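Local coordinates for protein aminoacyl-tRNA synthetase (Cryptosporidium parvum, PDB 5F9Z) that probably attaches proline to its cognate tRNA, as a class II prolyl-tRNA synthetase, and is captured here with halofuginone and the ATP analogue AMPPNP, at residues A184-V188 and T242-L246; V207-K212 and I223-E228. All blocks are in the same frame, centred on the assembly; numbering follows the deposited sequence.

Contact 1: residues A184-V188 and T242-L246; sequences ALEMV and TSHLL. With HFG (7-bromo-6-chloro-3-{3-[(2R,3S)-3-hydroxypiperidin-2-yl]-2-oxopropyl}quinazolin-4(3H)-one), chain E; ANP (phosphoaminophosphonic acid-adenylate ester), chain D.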
loop_
_atom_site.group_PDB
_atom_site.type_symbol
_atom_site.label_atom_id
_atom_site.label_comp_id
_atom_site.label_asym_id
_atom_site.label_seq_id
_atom_site.Cartn_x
_atom_site.Cartn_y
_atom_site.Cartn_z
ATOM N N ALA A 184 -3.661 22.296 11.306
ATOM C CA ALA A 184 -3.193 20.924 11.463
ATOM C C ALA A 184 -4.168 19.931 10.842
ATOM O O ALA A 184 -3.749 18.988 10.161
ATOM C CB ALA A 184 -2.974 20.611 12.942
ATOM N N LEU A 185 -5.471 20.127 11.064
ATOM C CA LEU A 185 -6.462 19.224 10.488
ATOM C C LEU A 185 -6.445 19.286 8.965
ATOM O O LEU A 185 -6.601 18.260 8.293
ATOM C CB LEU A 185 -7.854 19.556 11.026
ATOM C CG LEU A 185 -9.010 18.714 10.482
ATOM C CD1 LEU A 185 -8.761 17.231 10.720
ATOM C CD2 LEU A 185 -10.330 19.147 11.107
ATOM N N GLU A 186 -6.257 20.484 8.405
ATOM C CA GLU A 186 -6.096 20.600 6.959
ATOM C C GLU A 186 -4.883 19.819 6.474
ATOM O O GLU A 186 -4.910 19.248 5.378
ATOM C CB GLU A 186 -5.982 22.072 6.561
ATOM C CG GLU A 186 -7.257 22.870 6.784
ATOM C CD GLU A 186 -7.030 24.369 6.710
ATOM O OE1 GLU A 186 -5.858 24.791 6.608
ATOM O OE2 GLU A 186 -8.024 25.124 6.756
ATOM N N MET A 187 -3.818 19.772 7.277
ATOM C CA MET A 187 -2.661 18.956 6.927
ATOM C C MET A 187 -2.998 17.471 6.988
ATOM O O MET A 187 -2.499 16.681 6.176
ATOM C CB MET A 187 -1.492 19.282 7.858
ATOM C CG MET A 187 -0.198 18.567 7.513
ATOM S SD MET A 187 0.512 19.143 5.962
ATOM C CE MET A 187 1.907 18.038 5.804
ATOM N N VAL A 188 -3.844 17.072 7.942
ATOM C CA VAL A 188 -4.250 15.672 8.047
ATOM C C VAL A 188 -5.023 15.250 6.804
ATOM O O VAL A 188 -4.757 14.197 6.213
ATOM C CB VAL A 188 -5.077 15.446 9.326
ATOM C CG1 VAL A 188 -5.590 14.015 9.383
ATOM C CG2 VAL A 188 -4.252 15.770 10.558
ATOM N N THR A 242 -2.383 5.880 7.295
ATOM C CA THR A 242 -3.012 6.561 8.416
ATOM C C THR A 242 -2.489 7.987 8.516
ATOM O O THR A 242 -1.346 8.277 8.154
ATOM C CB THR A 242 -2.771 5.815 9.734
ATOM O OG1 THR A 242 -3.440 6.496 10.802
ATOM C CG2 THR A 242 -1.291 5.740 10.039
ATOM N N SER A 243 -3.351 8.874 9.010
ATOM C CA SER A 243 -3.021 10.284 9.191
ATOM C C SER A 243 -3.709 10.763 10.458
ATOM O O SER A 243 -4.939 10.719 10.550
ATOM C CB SER A 243 -3.462 11.115 7.983
ATOM O OG SER A 243 -3.037 12.461 8.105
ATOM N N HIS A 244 -2.922 11.213 11.431
ATOM C CA HIS A 244 -3.423 11.529 12.761
ATOM C C HIS A 244 -3.485 13.034 12.977
ATOM O O HIS A 244 -2.567 13.766 12.596
ATOM C CB HIS A 244 -2.537 10.910 13.847
ATOM C CG HIS A 244 -2.222 9.464 13.624
ATOM N ND1 HIS A 244 -3.127 8.457 13.879
ATOM C CD2 HIS A 244 -1.096 8.856 13.181
ATOM C CE1 HIS A 244 -2.574 7.291 13.598
ATOM N NE2 HIS A 244 -1.342 7.505 13.171
ATOM N N LEU A 245 -4.575 13.488 13.593
ATOM C CA LEU A 245 -4.639 14.831 14.167
ATOM C C LEU A 245 -4.254 14.693 15.633
ATOM O O LEU A 245 -5.092 14.442 16.500
ATOM C CB LEU A 245 -6.021 15.447 13.995
ATOM C CG LEU A 245 -6.204 16.813 14.667
ATOM C CD1 LEU A 245 -5.217 17.828 14.108
ATOM C CD2 LEU A 245 -7.636 17.312 14.525
ATOM N N LEU A 246 -2.955 14.835 15.908
ATOM C CA LEU A 246 -2.458 14.673 17.268
ATOM C C LEU A 246 -2.962 15.764 18.202
ATOM O O LEU A 246 -3.028 15.541 19.416
ATOM C CB LEU A 246 -0.929 14.660 17.268
ATOM C CG LEU A 246 -0.270 13.666 16.311
ATOM C CD1 LEU A 246 1.230 13.899 16.255
ATOM C CD2 LEU A 246 -0.581 12.237 16.728
HETATM O "O4'" HFG E . 3.303 4.873 15.169
HETATM C C21 HFG E . 2.188 5.146 15.506
HETATM C "C3'" HFG E . 1.545 6.487 15.086
HETATM C "C2'" HFG E . 2.261 7.160 13.913
HETATM N "N1'" HFG E . 3.609 7.389 14.216
HETATM C "C6'" HFG E . 4.391 7.573 13.031
HETATM C "C5'" HFG E . 3.533 7.918 11.811
HETATM C "C4'" HFG E . 2.584 6.888 11.507
HETATM C C39 HFG E . 2.113 6.251 12.674
HETATM O "O7'" HFG E . 0.641 5.900 12.515
HETATM C "C1'" HFG E . 1.321 4.086 16.418
HETATM N N3 HFG E . 2.258 3.049 17.027
HETATM C C4 HFG E . 3.151 3.429 18.020
HETATM O O11 HFG E . 3.186 4.597 18.411
HETATM C C10 HFG E . 3.989 2.501 18.565
HETATM C C5 HFG E . 4.927 2.855 19.601
HETATM C C2 HFG E . 2.217 1.802 16.611
HETATM N N1 HFG E . 3.027 0.862 17.121
HETATM C C9 HFG E . 3.917 1.201 18.102
HETATM C C8 HFG E . 4.764 0.220 18.639
HETATM C C7 HFG E . 5.686 0.573 19.654
HETATM BR BR1 HFG E . 6.866 -0.798 20.398
HETATM C C6 HFG E . 5.758 1.893 20.126
HETATM CL CL1 HFG E . 6.907 2.325 21.392
HETATM P PG ANP D . -1.618 -2.409 13.555
HETATM O O1G ANP D . -2.474 -2.688 14.749
HETATM O O2G ANP D . -2.102 -3.305 12.352
HETATM O O3G ANP D . -0.112 -2.763 13.885
HETATM P PB ANP D . -0.483 0.163 13.665
HETATM O O1B ANP D . -1.000 1.245 14.657
HETATM O O2B ANP D . 0.539 -0.686 14.349
HETATM N N3B ANP D . -1.768 -0.775 13.128
HETATM P PA ANP D . 0.883 2.257 12.521
HETATM O O1A ANP D . 1.862 2.276 13.628
HETATM O O2A ANP D . -0.213 3.320 12.632
HETATM O O3A ANP D . 0.155 0.848 12.418
HETATM O "O5'" ANP D . 1.688 2.399 11.162
HETATM C "C5'" ANP D . 1.165 3.153 10.046
HETATM C "C4'" ANP D . 0.725 2.194 8.969
HETATM O "O4'" ANP D . 1.782 1.253 8.712
HETATM C "C3'" ANP D . -0.488 1.339 9.311
HETATM O "O3'" ANP D . -1.691 2.023 8.981
HETATM C "C2'" ANP D . -0.284 0.100 8.433
HETATM O "O2'" ANP D . -0.856 0.273 7.142
HETATM C "C1'" ANP D . 1.244 -0.001 8.333
HETATM N N9 ANP D . 1.841 -1.026 9.184
HETATM C C8 ANP D . 1.648 -1.200 10.530
HETATM N N7 ANP D . 2.322 -2.202 11.041
HETATM C C5 ANP D . 3.014 -2.719 9.956
HETATM C C6 ANP D . 3.913 -3.796 9.832
HETATM N N6 ANP D . 4.283 -4.578 10.848
HETATM N N1 ANP D . 4.426 -4.047 8.604
HETATM C C2 ANP D . 4.058 -3.269 7.582
HETATM N N3 ANP D . 3.221 -2.228 7.581
HETATM C C4 ANP D . 2.730 -2.004 8.806
#

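Contact 2: residues V207-K212 and I223-E228; sequences VVKGTK and ITKSIE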
loop_
_atom_site.group_PDB
_atom_site.type_symbol
_atom_site.label_atom_id
_atom_site.label_comp_id
_atom_site.label_asym_id
_atom_site.label_seq_id
_atom_site.Cartn_x
_atom_site.Cartn_y
_atom_site.Cartn_z
ATOM N N VAL A 207 -9.250 2.237 -2.173
ATOM C CA VAL A 207 -9.269 2.380 -0.724
ATOM C C VAL A 207 -10.450 3.260 -0.339
ATOM O O VAL A 207 -10.984 4.016 -1.155
ATOM C CB VAL A 207 -7.954 2.973 -0.165
ATOM C CG1 VAL A 207 -6.792 2.015 -0.396
ATOM C CG2 VAL A 207 -7.671 4.328 -0.795
ATOM N N VAL A 208 -10.855 3.153 0.922
ATOM C CA VAL A 208 -11.981 3.907 1.460
ATOM C C VAL A 208 -11.442 4.909 2.471
ATOM O O VAL A 208 -10.887 4.521 3.506
ATOM C CB VAL A 208 -13.028 2.984 2.102
ATOM C CG1 VAL A 208 -14.151 3.804 2.719
ATOM C CG2 VAL A 208 -13.578 2.010 1.073
ATOM N N LYS A 209 -11.601 6.195 2.169
ATOM C CA LYS A 209 -11.203 7.243 3.096
ATOM C C LYS A 209 -12.236 7.380 4.205
ATOM O O LYS A 209 -13.445 7.351 3.956
ATOM C CB LYS A 209 -11.036 8.575 2.364
ATOM C CG LYS A 209 -9.854 8.606 1.410
ATOM C CD LYS A 209 -9.646 9.980 0.796
ATOM C CE LYS A 209 -10.715 10.299 -0.233
ATOM N NZ LYS A 209 -10.324 11.456 -1.083
ATOM N N GLY A 210 -11.755 7.522 5.434
ATOM C CA GLY A 210 -12.664 7.640 6.559
ATOM C C GLY A 210 -11.920 7.985 7.827
ATOM O O GLY A 210 -10.710 8.222 7.826
ATOM N N THR A 211 -12.675 8.009 8.922
ATOM C CA THR A 211 -12.154 8.328 10.242
ATOM C C THR A 211 -12.266 7.107 11.146
ATOM O O THR A 211 -13.298 6.428 11.160
ATOM C CB THR A 211 -12.911 9.507 10.862
ATOM O OG1 THR A 211 -12.855 10.633 9.978
ATOM C CG2 THR A 211 -12.302 9.892 12.204
ATOM N N LYS A 212 -11.200 6.828 11.889
ATOM C CA LYS A 212 -11.235 5.748 12.862
ATOM C C LYS A 212 -12.185 6.093 14.003
ATOM O O LYS A 212 -12.365 7.260 14.362
ATOM C CB LYS A 212 -9.838 5.478 13.421
ATOM C CG LYS A 212 -8.870 4.864 12.428
ATOM C CD LYS A 212 -9.303 3.466 12.027
ATOM C CE LYS A 212 -8.271 2.813 11.126
ATOM N NZ LYS A 212 -8.708 1.473 10.657
ATOM N N ILE A 223 -7.795 12.774 16.477
ATOM C CA ILE A 223 -8.523 12.229 15.337
ATOM C C ILE A 223 -7.550 11.431 14.484
ATOM O O ILE A 223 -6.487 11.938 14.109
ATOM C CB ILE A 223 -9.187 13.338 14.496
ATOM C CG1 ILE A 223 -10.156 14.157 15.351
ATOM C CG2 ILE A 223 -9.906 12.738 13.296
ATOM C CD1 ILE A 223 -10.799 15.307 14.608
ATOM N N THR A 224 -7.910 10.185 14.182
ATOM C CA THR A 224 -7.122 9.327 13.304
ATOM C C THR A 224 -7.945 9.031 12.059
ATOM O O THR A 224 -8.955 8.322 12.130
ATOM C CB THR A 224 -6.712 8.032 14.003
ATOM O OG1 THR A 224 -5.803 8.328 15.070
ATOM C CG2 THR A 224 -6.041 7.087 13.018
ATOM N N LYS A 225 -7.522 9.581 10.927
ATOM C CA LYS A 225 -8.116 9.270 9.638
ATOM C C LYS A 225 -7.240 8.258 8.912
ATOM O O LYS A 225 -6.024 8.206 9.113
ATOM C CB LYS A 225 -8.287 10.535 8.796
ATOM C CG LYS A 225 -9.193 11.570 9.442
ATOM C CD LYS A 225 -9.484 12.729 8.508
ATOM C CE LYS A 225 -10.490 13.686 9.129
ATOM N NZ LYS A 225 -10.843 14.802 8.208
ATOM N N SER A 226 -7.868 7.440 8.072
ATOM C CA SER A 226 -7.151 6.358 7.419
ATOM C C SER A 226 -7.797 6.042 6.079
ATOM O O SER A 226 -8.889 6.518 5.759
ATOM C CB SER A 226 -7.121 5.102 8.295
ATOM O OG SER A 226 -8.414 4.533 8.398
ATOM N N ILE A 227 -7.093 5.233 5.296
ATOM C CA ILE A 227 -7.628 4.617 4.089
ATOM C C ILE A 227 -7.621 3.113 4.316
ATOM O O ILE A 227 -6.579 2.534 4.647
ATOM C CB ILE A 227 -6.822 4.999 2.837
ATOM C CG1 ILE A 227 -5.320 4.955 3.120
ATOM C CG2 ILE A 227 -7.220 6.378 2.347
ATOM C CD1 ILE A 227 -4.466 5.152 1.884
ATOM N N GLU A 228 -8.781 2.485 4.160
ATOM C CA GLU A 228 -8.936 1.061 4.417
ATOM C C GLU A 228 -8.989 0.299 3.100
ATOM O O GLU A 228 -9.795 0.622 2.221
ATOM C CB GLU A 228 -10.201 0.785 5.232
ATOM C CG GLU A 228 -10.223 1.433 6.610
ATOM C CD GLU A 228 -9.122 0.922 7.519
ATOM O OE1 GLU A 228 -8.307 1.743 7.987
ATOM O OE2 GLU A 228 -9.069 -0.302 7.764
HETATM O O HOH W 1 -10.624 9.194 15.379
#

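Contact 1: residues A184-V188 and T242-L246
His244 meets the helix through its backbone, where Val188 CG2 comes within 3.3 Å of the His244 O, while its imidazole ring leaves from the other side of the strand into the ligand pocket. What sits at the ring edge is halofuginone: O7', the hydroxyl oxygen of the hydroxypiperidine, lies in the ring plane and accepts a short bond of 2.6 Å from His244 NE2, nearly straight at 166°. AMPPNP O2A also stands off the edge, near the same plane. With ND1 bonded to Thr224 OG1, both ring nitrogens are engaged and the ring's rotation is fixed; Phe218 meets it with its own ring plane inclined to that of the imidazole. In relatives the hydroxypiperidine takes the place of the substrate proline, so this histidine probably faces the amino acid site.

Towards the helix the strand offers Ser243 and Leu245. Ser243 OG, swung anti to its own N (chi1 -175°), donates to Val188 O at 3.1 Å, coming from the side of the carbonyl at a C=O...donor angle of 108°. Of the valine's two branches, CG1 lies by this hydroxyl, while CG2 covers the His244 carbonyl and packs on Leu245 CB. Leu245 spreads its two methyls over the helix: CD1 packs on Ala184 CB at 3.8 Å, and CD2 reaches Leu185 CD1 at 4.0 Å, the two leucine side chains crossing at about a right angle.

Residues 184-188 of helix 181-202 run nearly antiparallel to residues 242-246 of strand 236-247 on the back of the catalytic sheet, the two short axes 7.9 Å apart. Ala184 and Val188 also touch Thr271 of the adjoining strand 265-276, and Leu185 packs on Lys225 of strand 223-231 on the other flank.

Contact 2: residues V207-K212 and I223-E228
Val207 opens the pairing by laying CG2 on Ile227 CG2 at 3.8 Å, just ahead of the first hydrogen-bonded pair, Val208 with Glu228, whose backbones bond in both directions. Lys209 then faces Ile227 across a non-hydrogen-bonded position; its CG rides on Ile227 CG2 at 3.6 Å before the chain bends away to Asn193. Gly210 pairs with Ser226 through two more backbone bonds. Thr211, opposite Lys225, rests CG2 against Ile223 CG2 at 3.9 Å, while the lysine carries its amino group on to Asp189. Lys212 N donates to Thr224 O at 2.7 Å, and a water links Lys212 O to Thr224 N. Bent at chi2 (-66°), the Lys212 chain runs back past Ser226 to place NZ 2.7 Å from Glu228 OE1, a salt bridge made from above the carboxylate plane. Ser226 OG approaches that same oxygen on its anti side, so two donors grip OE1.

In this antiparallel hairpin the face with Lys209 and Ile227 looks to helix 181-202; strand 475-480 extends the sheet beyond 208-211, and strand 236-247 flanks 223-231.

In the fold
The two contacts lie 11 Å apart, centre to centre, within the antiparallel class II catalytic core. Along the chain contact 1 opens at helix 181-202, the hairpin of contact 2 follows, and strand 236-247 returns to complete contact 1. Strands 223-231 and 236-247 are sheet neighbours, Ser243 N lying 2.8 Å from Lys225 O, probably a hydrogen bond. Contact 1 covers the sheet with a helix, while contact 2 widens it towards strand 475-480, which belongs to the C-terminal part of the protein. Thr242 packs on Thr224 between the two strands, and side chains of strand 223-231, such as Thr224 and Ser226, stand close behind the ligand pocket.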